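Local coordinates for protein RNA-dependent RNA Polymerase (Bombyx mori cytoplasmic polyhedrosis virus, PDB 6TZ0) that catalyses RNA-templated RNA synthesis, transcribing and replicating the segmented double-stranded RNA genome of the virus, at residues H378-L381 with K382-Y385; V589-V592 with G593-Q596; P1012-P1015 with A1016-L1019; G1064-R1067 with S1068-L1071. All blocks are in the same frame, centred on the assembly; numbering follows the deposited sequence.

Interaction 1 (H378-L381 with K382-Y385)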
loop_
_atom_site.group_PDB
_atom_site.type_symbol
_atom_site.label_atom_id
_atom_site.label_comp_id
_atom_site.label_asym_id
_atom_site.label_seq_id
_atom_site.Cartn_x
_atom_site.Cartn_y
_atom_site.Cartn_z
ATOM N N HIS A 378 -1.076 -15.599 29.158
ATOM C CA HIS A 378 -2.521 -15.377 29.051
ATOM C C HIS A 378 -2.915 -14.739 27.724
ATOM O O HIS A 378 -3.936 -14.065 27.625
ATOM C CB HIS A 378 -3.068 -14.581 30.233
ATOM C CG HIS A 378 -2.891 -15.273 31.545
ATOM N ND1 HIS A 378 -1.789 -15.073 32.345
ATOM C CD2 HIS A 378 -3.657 -16.187 32.182
ATOM C CE1 HIS A 378 -1.894 -15.818 33.429
ATOM N NE2 HIS A 378 -3.018 -16.505 33.353
ATOM N N GLU A 379 -2.136 -14.995 26.684
ATOM C CA GLU A 379 -2.431 -14.533 25.340
ATOM C C GLU A 379 -3.216 -15.602 24.587
ATOM O O GLU A 379 -3.006 -16.800 24.777
ATOM C CB GLU A 379 -1.131 -14.209 24.613
ATOM C CG GLU A 379 -0.346 -13.099 25.281
ATOM C CD GLU A 379 1.033 -12.920 24.693
ATOM O OE1 GLU A 379 1.439 -13.741 23.847
ATOM O OE2 GLU A 379 1.723 -11.956 25.083
ATOM N N SER A 380 -4.126 -15.160 23.726
ATOM C CA SER A 380 -5.116 -16.055 23.146
ATOM C C SER A 380 -4.533 -16.894 22.019
ATOM O O SER A 380 -3.845 -16.378 21.134
ATOM C CB SER A 380 -6.307 -15.254 22.631
ATOM O OG SER A 380 -7.265 -16.096 22.025
ATOM N N LEU A 381 -4.825 -18.190 22.057
ATOM C CA LEU A 381 -4.520 -19.130 20.990
ATOM C C LEU A 381 -5.758 -19.661 20.287
ATOM O O LEU A 381 -5.661 -20.093 19.140
ATOM C CB LEU A 381 -3.715 -20.309 21.543
ATOM C CG LEU A 381 -2.253 -20.073 21.897
ATOM C CD1 LEU A 381 -1.714 -21.206 22.681
ATOM C CD2 LEU A 381 -1.464 -19.980 20.635
ATOM N N LYS A 382 -6.916 -19.613 20.937
ATOM C CA LYS A 382 -8.153 -20.132 20.383
ATOM C C LYS A 382 -9.309 -19.398 21.038
ATOM O O LYS A 382 -9.323 -19.221 22.255
ATOM C CB LYS A 382 -8.271 -21.633 20.623
ATOM C CG LYS A 382 -9.402 -22.305 19.908
ATOM C CD LYS A 382 -9.417 -23.769 20.260
ATOM C CE LYS A 382 -8.205 -24.473 19.687
ATOM N NZ LYS A 382 -8.249 -24.516 18.202
ATOM N N GLN A 383 -10.285 -18.992 20.233
ATOM C CA GLN A 383 -11.346 -18.136 20.737
ATOM C C GLN A 383 -12.583 -18.267 19.860
ATOM O O GLN A 383 -12.509 -18.701 18.710
ATOM C CB GLN A 383 -10.859 -16.692 20.830
ATOM C CG GLN A 383 -10.246 -16.204 19.554
ATOM C CD GLN A 383 -9.622 -14.849 19.704
ATOM O OE1 GLN A 383 -9.657 -14.259 20.776
ATOM N NE2 GLN A 383 -9.042 -14.342 18.629
ATOM N N LYS A 384 -13.723 -17.888 20.428
ATOM C CA LYS A 384 -15.016 -18.138 19.813
ATOM C C LYS A 384 -16.001 -17.113 20.347
ATOM O O LYS A 384 -15.903 -16.697 21.501
ATOM C CB LYS A 384 -15.481 -19.567 20.121
ATOM C CG LYS A 384 -16.684 -20.051 19.345
ATOM C CD LYS A 384 -16.982 -21.490 19.686
ATOM C CE LYS A 384 -18.030 -22.073 18.764
ATOM N NZ LYS A 384 -19.356 -21.440 18.943
ATOM N N TYR A 385 -16.940 -16.698 19.504
ATOM C CA TYR A 385 -17.908 -15.679 19.888
ATOM C C TYR A 385 -19.148 -16.287 20.520
ATOM O O TYR A 385 -19.639 -17.330 20.084
ATOM C CB TYR A 385 -18.308 -14.828 18.683
ATOM C CG TYR A 385 -17.276 -13.793 18.336
ATOM C CD1 TYR A 385 -17.255 -12.572 18.990
ATOM C CD2 TYR A 385 -16.302 -14.048 17.389
ATOM C CE1 TYR A 385 -16.312 -11.630 18.698
ATOM C CE2 TYR A 385 -15.358 -13.103 17.081
ATOM C CZ TYR A 385 -15.365 -11.902 17.745
ATOM O OH TYR A 385 -14.415 -10.965 17.450
#

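Interaction 2 (V589-V592 with G593-Q596)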
loop_
_atom_site.group_PDB
_atom_site.type_symbol
_atom_site.label_atom_id
_atom_site.label_comp_id
_atom_site.label_asym_id
_atom_site.label_seq_id
_atom_site.Cartn_x
_atom_site.Cartn_y
_atom_site.Cartn_z
ATOM N N VAL A 589 0.153 -24.501 28.203
ATOM C CA VAL A 589 -1.015 -23.822 27.668
ATOM C C VAL A 589 -2.130 -23.856 28.707
ATOM O O VAL A 589 -2.157 -24.723 29.580
ATOM C CB VAL A 589 -1.412 -24.488 26.326
ATOM C CG1 VAL A 589 -2.175 -25.781 26.521
ATOM C CG2 VAL A 589 -2.140 -23.568 25.451
ATOM N N PHE A 590 -3.030 -22.881 28.637
ATOM C CA PHE A 590 -4.197 -22.836 29.505
ATOM C C PHE A 590 -5.466 -23.096 28.709
ATOM O O PHE A 590 -5.532 -22.829 27.509
ATOM C CB PHE A 590 -4.336 -21.496 30.222
ATOM C CG PHE A 590 -3.291 -21.253 31.257
ATOM C CD1 PHE A 590 -3.260 -22.009 32.409
ATOM C CD2 PHE A 590 -2.373 -20.233 31.108
ATOM C CE1 PHE A 590 -2.312 -21.787 33.373
ATOM C CE2 PHE A 590 -1.424 -19.996 32.075
ATOM C CZ PHE A 590 -1.390 -20.778 33.204
ATOM N N GLU A 591 -6.475 -23.625 29.394
ATOM C CA GLU A 591 -7.765 -23.907 28.786
ATOM C C GLU A 591 -8.877 -23.532 29.749
ATOM O O GLU A 591 -8.715 -23.619 30.967
ATOM C CB GLU A 591 -7.906 -25.379 28.391
ATOM C CG GLU A 591 -7.035 -25.793 27.226
ATOM C CD GLU A 591 -7.209 -27.238 26.859
ATOM O OE1 GLU A 591 -7.949 -27.948 27.570
ATOM O OE2 GLU A 591 -6.599 -27.669 25.863
ATOM N N VAL A 592 -10.011 -23.115 29.188
ATOM C CA VAL A 592 -11.177 -22.790 30.000
ATOM C C VAL A 592 -11.787 -24.060 30.569
ATOM O O VAL A 592 -12.043 -25.029 29.844
ATOM C CB VAL A 592 -12.186 -21.976 29.179
ATOM C CG1 VAL A 592 -13.574 -22.022 29.787
ATOM C CG2 VAL A 592 -11.751 -20.559 29.209
ATOM N N GLY A 593 -12.016 -24.060 31.879
ATOM C CA GLY A 593 -12.499 -25.230 32.570
ATOM C C GLY A 593 -11.379 -25.903 33.326
ATOM O O GLY A 593 -11.557 -26.338 34.464
ATOM N N LYS A 594 -10.211 -25.978 32.703
ATOM C CA LYS A 594 -9.082 -26.650 33.320
ATOM C C LYS A 594 -8.357 -25.685 34.245
ATOM O O LYS A 594 -7.928 -24.607 33.830
ATOM C CB LYS A 594 -8.115 -27.172 32.256
ATOM C CG LYS A 594 -8.408 -28.550 31.671
ATOM C CD LYS A 594 -9.607 -28.556 30.741
ATOM C CE LYS A 594 -9.885 -29.938 30.207
ATOM N NZ LYS A 594 -8.733 -30.435 29.419
ATOM N N ARG A 595 -8.233 -26.066 35.508
ATOM C CA ARG A 595 -7.560 -25.220 36.481
ATOM C C ARG A 595 -6.042 -25.230 36.320
ATOM O O ARG A 595 -5.400 -24.186 36.476
ATOM C CB ARG A 595 -7.963 -25.647 37.895
ATOM C CG ARG A 595 -7.296 -24.856 38.983
ATOM C CD ARG A 595 -7.810 -25.160 40.374
ATOM N NE ARG A 595 -6.915 -24.585 41.375
ATOM C CZ ARG A 595 -6.927 -23.312 41.758
ATOM N NH1 ARG A 595 -7.791 -22.454 41.229
ATOM N NH2 ARG A 595 -6.067 -22.889 42.671
ATOM N N GLN A 596 -5.455 -26.371 35.971
ATOM C CA GLN A 596 -4.020 -26.472 35.760
ATOM C C GLN A 596 -3.673 -26.175 34.303
ATOM O O GLN A 596 -4.542 -25.921 33.469
ATOM C CB GLN A 596 -3.522 -27.854 36.171
ATOM C CG GLN A 596 -3.709 -28.156 37.643
ATOM C CD GLN A 596 -2.892 -27.240 38.523
ATOM O OE1 GLN A 596 -1.752 -26.906 38.199
ATOM N NE2 GLN A 596 -3.470 -26.818 39.642
#

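Interaction 3 (P1012-P1015 with A1016-L1019)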
loop_
_atom_site.group_PDB
_atom_site.type_symbol
_atom_site.label_atom_id
_atom_site.label_comp_id
_atom_site.label_asym_id
_atom_site.label_seq_id
_atom_site.Cartn_x
_atom_site.Cartn_y
_atom_site.Cartn_z
ATOM N N PRO A 1012 17.371 4.813 -44.269
ATOM C CA PRO A 1012 17.600 3.413 -44.638
ATOM C C PRO A 1012 16.312 2.608 -44.652
ATOM O O PRO A 1012 15.371 2.885 -43.905
ATOM C CB PRO A 1012 18.551 2.914 -43.546
ATOM C CG PRO A 1012 18.223 3.761 -42.371
ATOM C CD PRO A 1012 17.875 5.115 -42.920
ATOM N N THR A 1013 16.276 1.603 -45.522
ATOM C CA THR A 1013 15.194 0.633 -45.580
ATOM C C THR A 1013 15.777 -0.754 -45.359
ATOM O O THR A 1013 16.752 -1.129 -46.015
ATOM C CB THR A 1013 14.468 0.672 -46.926
ATOM O OG1 THR A 1013 15.371 0.276 -47.963
ATOM C CG2 THR A 1013 13.957 2.069 -47.227
ATOM N N MET A 1014 15.191 -1.502 -44.442
ATOM C CA MET A 1014 15.569 -2.895 -44.271
ATOM C C MET A 1014 14.916 -3.743 -45.356
ATOM O O MET A 1014 14.054 -3.262 -46.090
ATOM C CB MET A 1014 15.168 -3.372 -42.871
ATOM C CG MET A 1014 13.685 -3.381 -42.573
ATOM S SD MET A 1014 13.398 -3.905 -40.870
ATOM C CE MET A 1014 11.615 -3.773 -40.737
ATOM N N PRO A 1015 15.338 -4.998 -45.549
ATOM C CA PRO A 1015 14.577 -5.875 -46.456
ATOM C C PRO A 1015 13.215 -6.281 -45.919
ATOM O O PRO A 1015 12.365 -6.710 -46.707
ATOM C CB PRO A 1015 15.490 -7.096 -46.613
ATOM C CG PRO A 1015 16.845 -6.582 -46.342
ATOM C CD PRO A 1015 16.676 -5.553 -45.272
ATOM N N ALA A 1016 12.976 -6.142 -44.618
ATOM C CA ALA A 1016 11.779 -6.654 -43.975
ATOM C C ALA A 1016 10.609 -5.683 -43.992
ATOM O O ALA A 1016 9.480 -6.105 -43.730
ATOM C CB ALA A 1016 12.089 -7.043 -42.528
ATOM N N ASP A 1017 10.825 -4.403 -44.295
ATOM C CA ASP A 1017 9.717 -3.459 -44.304
ATOM C C ASP A 1017 9.055 -3.345 -45.674
ATOM O O ASP A 1017 8.442 -2.317 -45.979
ATOM C CB ASP A 1017 10.159 -2.089 -43.761
ATOM C CG ASP A 1017 11.210 -1.388 -44.607
ATOM O OD1 ASP A 1017 11.652 -1.900 -45.648
ATOM O OD2 ASP A 1017 11.614 -0.278 -44.205
ATOM N N ALA A 1018 9.187 -4.378 -46.510
ATOM C CA ALA A 1018 8.341 -4.512 -47.685
ATOM C C ALA A 1018 6.923 -4.905 -47.311
ATOM O O ALA A 1018 6.016 -4.770 -48.137
ATOM C CB ALA A 1018 8.926 -5.545 -48.646
ATOM N N LEU A 1019 6.716 -5.375 -46.077
ATOM C CA LEU A 1019 5.389 -5.722 -45.591
ATOM C C LEU A 1019 4.502 -4.508 -45.368
ATOM O O LEU A 1019 3.296 -4.677 -45.182
ATOM C CB LEU A 1019 5.491 -6.511 -44.287
ATOM C CG LEU A 1019 6.107 -7.906 -44.367
ATOM C CD1 LEU A 1019 6.198 -8.531 -42.993
ATOM C CD2 LEU A 1019 5.307 -8.789 -45.307
#

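Interaction 4 (G1064-R1067 with S1068-L1071)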
loop_
_atom_site.group_PDB
_atom_site.type_symbol
_atom_site.label_atom_id
_atom_site.label_comp_id
_atom_site.label_asym_id
_atom_site.label_seq_id
_atom_site.Cartn_x
_atom_site.Cartn_y
_atom_site.Cartn_z
ATOM N N GLY A 1064 -17.907 -6.774 -30.737
ATOM C CA GLY A 1064 -17.416 -6.673 -29.383
ATOM C C GLY A 1064 -16.294 -7.636 -29.077
ATOM O O GLY A 1064 -15.856 -8.417 -29.913
ATOM N N LEU A 1065 -15.842 -7.577 -27.834
ATOM C CA LEU A 1065 -14.703 -8.361 -27.388
ATOM C C LEU A 1065 -15.174 -9.659 -26.746
ATOM O O LEU A 1065 -16.211 -9.699 -26.080
ATOM C CB LEU A 1065 -13.855 -7.535 -26.417
ATOM C CG LEU A 1065 -14.210 -7.270 -24.947
ATOM C CD1 LEU A 1065 -13.062 -6.543 -24.309
ATOM C CD2 LEU A 1065 -15.495 -6.485 -24.728
ATOM N N ASP A 1066 -14.416 -10.732 -26.969
ATOM C CA ASP A 1066 -14.782 -12.049 -26.469
ATOM C C ASP A 1066 -13.538 -12.783 -25.998
ATOM O O ASP A 1066 -12.476 -12.675 -26.616
ATOM C CB ASP A 1066 -15.493 -12.875 -27.543
ATOM C CG ASP A 1066 -16.089 -14.154 -26.990
ATOM O OD1 ASP A 1066 -17.139 -14.075 -26.323
ATOM O OD2 ASP A 1066 -15.508 -15.236 -27.208
ATOM N N ARG A 1067 -13.679 -13.541 -24.908
ATOM C CA ARG A 1067 -12.566 -14.283 -24.326
ATOM C C ARG A 1067 -12.387 -15.671 -24.918
ATOM O O ARG A 1067 -11.311 -16.256 -24.767
ATOM C CB ARG A 1067 -12.740 -14.411 -22.808
ATOM C CG ARG A 1067 -13.962 -15.209 -22.378
ATOM C CD ARG A 1067 -13.981 -15.420 -20.868
ATOM N NE ARG A 1067 -14.056 -14.165 -20.123
ATOM C CZ ARG A 1067 -15.188 -13.576 -19.756
ATOM N NH1 ARG A 1067 -16.356 -14.127 -20.056
ATOM N NH2 ARG A 1067 -15.151 -12.435 -19.082
ATOM N N SER A 1068 -13.407 -16.208 -25.581
ATOM C CA SER A 1068 -13.345 -17.547 -26.149
ATOM C C SER A 1068 -13.248 -17.550 -27.666
ATOM O O SER A 1068 -13.077 -18.622 -28.256
ATOM C CB SER A 1068 -14.576 -18.355 -25.723
ATOM O OG SER A 1068 -15.760 -17.795 -26.268
ATOM N N ALA A 1069 -13.366 -16.391 -28.311
ATOM C CA ALA A 1069 -13.294 -16.309 -29.770
ATOM C C ALA A 1069 -11.847 -16.064 -30.198
ATOM O O ALA A 1069 -11.481 -15.024 -30.748
ATOM C CB ALA A 1069 -14.230 -15.226 -30.293
ATOM N N ASN A 1070 -11.015 -17.060 -29.922
ATOM C CA ASN A 1070 -9.627 -17.087 -30.368
ATOM C C ASN A 1070 -9.527 -18.027 -31.571
ATOM O O ASN A 1070 -9.204 -19.209 -31.441
ATOM C CB ASN A 1070 -8.686 -17.473 -29.210
ATOM C CG ASN A 1070 -9.171 -18.677 -28.422
ATOM O OD1 ASN A 1070 -10.201 -19.272 -28.736
ATOM N ND2 ASN A 1070 -8.418 -19.044 -27.395
ATOM N N LEU A 1071 -9.811 -17.479 -32.755
ATOM C CA LEU A 1071 -9.809 -18.282 -33.974
ATOM C C LEU A 1071 -8.385 -18.659 -34.366
ATOM O O LEU A 1071 -8.028 -19.842 -34.406
ATOM C CB LEU A 1071 -10.516 -17.512 -35.096
ATOM C CG LEU A 1071 -11.020 -18.176 -36.389
ATOM C CD1 LEU A 1071 -9.943 -18.398 -37.450
ATOM C CD2 LEU A 1071 -11.721 -19.484 -36.062
#

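Interaction 1 (H378-L381 with K382-Y385)
S380 and Q383, three residues apart on one bent strand, bring their polar ends together over the same side of the backbone. S380 holds OG anti to its own nitrogen (chi1 178°), which swings the hydroxyl forward along the chain. Q383 answers with CG lodged between its backbone N and carbonyl carbon (chi1 52°), and beyond CG the chain is extended, so the amide stands up beside the serine. S380 OG donates a weak hydrogen bond to Q383 OE1 at 3.3 Å. S380 OG is also 3.5 Å from Q383 CD, at the oxygen end of the amide. Serine suits the place because its hydroxyl, one bond beyond CB, can donate to the amide oxygen close to the backbone, and glutamine suits the other end because its two polar atoms serve different partners: Q383 NE2 makes a weak hydrogen bond to D561 on helix 557-573, while OE1 takes the serine. The residues between them have other tasks. L381, buried, packs on A610 of helix 604-614, and its carbonyl oxygen accepts a hydrogen bond from W606 NE1. K382 starts extended and then bends at its last two torsions, its side chain touching M373 and S572 of helix 557-573. In a regular strand, residues three apart would face opposite ways. Here L381, with near-helical backbone angles, and K382 together face the single residue M373, and the extra residue returns Q383 to the face of S380: a classic beta bulge in the hairpin of strands 370-375 and 380-384.

Interaction 2 (V589-V592 with G593-Q596)
E591 and K594 are brought side by side by complementary torsions: E591 sets CG anti to its carbonyl carbon (chi1 -70°) and runs out straight to the carboxylate, whereas K594 kinks at its second torsion (chi2 72°) and climbs alongside in the same direction. The ammonium group then comes to E591 OE1 nearly in line with the C-O bond, with K594 NZ 3.2 Å from E591 OE1, a salt bridge. The lysine's methylenes follow the acid on its way, K594 CD lying 3.6 Å from E591 OE1. The other carboxylate oxygen, OE2, forms a second salt bridge with K600, so the glutamate stands between two lysines, which would probably stabilise its negative charge and restrict its rotation. The backbone itself reverses in a beta turn close to type II, closed by a weak hydrogen bond of 3.3 Å from K594 N to E591 O. G593 occupies the third place of this turn with a phi of 103°, where a beta carbon would press against the carbonyl oxygen of V592; glycine has none. Farther back, F590 offers the edge of its ring to the returning chain, F590 CD1 lying 4.3 Å from Q596 O near the ring plane. R595 NH2 is hydrogen-bonded to the carbonyl oxygen of E266 in the chain of Viral structural protein 4, and F590 packs on A302 of that chain. The turn lies in the connection between two neighbouring antiparallel strands, 585-591, which also pairs with strand 370-375, and 598-602, the outermost strand on that side of the sheet within this chain.

Interaction 3 (P1012-P1015 with A1016-L1019)
From M1014 to D1017 the chain folds through an open type I beta turn, with P1015 and A1016 both near right-handed helical angles and the ends of the turn 5.9 Å apart from M1014 CA to D1017 CA. Proline fits the second place because its ring already fixes phi near the value needed there, and the small alanine after it lets a neighbour lie close. That neighbour is M1014, which tucks CG between its backbone N and carbonyl carbon (chi1 64°) and then runs fully extended past A1016 and D1017. Its CG comes within 3.5 Å of D1017 N, and the side chains of M1014 and D1017 cross obliquely, with M1014 CE 3.8 Å from D1017 CB. A flexible, unbranched thioether suits this course beside the turn. D1017 is buried, and its OD2 forms a salt bridge with R872 and a hydrogen bond with Y876 OH. The loop joins helix 996-1004 to strand 1022-1027 in the C-terminal part of the polymerase, and A1016 also packs on Y1209 of helix 1204-1211. The methionine sulphur, M1014 SD, rests 3.8 Å from A1016 CB.

Interaction 4 (G1064-R1067 with S1068-L1071)
An Asx turn organises this surface loop between helices 1054-1062 and 1074-1080: D1066 reaches ahead with its carboxylate and takes hold of S1068, two residues on. Its CG is anti to the backbone N (chi1 -170°), which carries OD2 across the bend. Two donors grip that single oxygen. S1068 N is bonded to D1066 OD2 at 2.8 Å, coming from above the carboxylate plane by 57°, and S1068 OG gives its proton to the syn lone pair of D1066 OD2 at 2.7 Å. Serine suits the place since both its amide and its hydroxyl can serve the same acceptor; aspartate suits its own because a short acid reaches the amide two residues on. Together the bonds would hold the carboxylate against rotation. A1069 adds an apolar touch, its CB 3.8 Å from D1066 CB. Between the two partners R1067 projects from the bend, lying on F527 and forming a weak hydrogen bond through NH1 with N276, while L1065 is buried against A526 and F527. Past S1068 the chain bends again about A1069, closed by a weak bond from N1070 N to S1068 O, so that the loop reads as an Asx turn followed by an inverse gamma turn.

In the fold
Interactions 1 and 2 are neighbours, their centres 12 Å apart, on one four-stranded antiparallel sheet of the central polymerase domain ordered 380-384, 370-375, 585-591, 598-602. They touch directly: L381 CD1 is 3.7 Å from V589 CG2, and the rings of H378 and F590 meet nearly parallel. Both approach the chain of Viral structural protein 4, so this corner of the polymerase belongs to an interface between proteins. Interactions 3 and 4 follow later in the sequence, in the C-terminal part of the polymerase, with centres 32 Å apart. Interaction 3 lies about 72 Å, centre to centre, from interaction 1, on the opposite side of the chain's centre. All four are turns or bends away from the known nucleotide and magnesium sites.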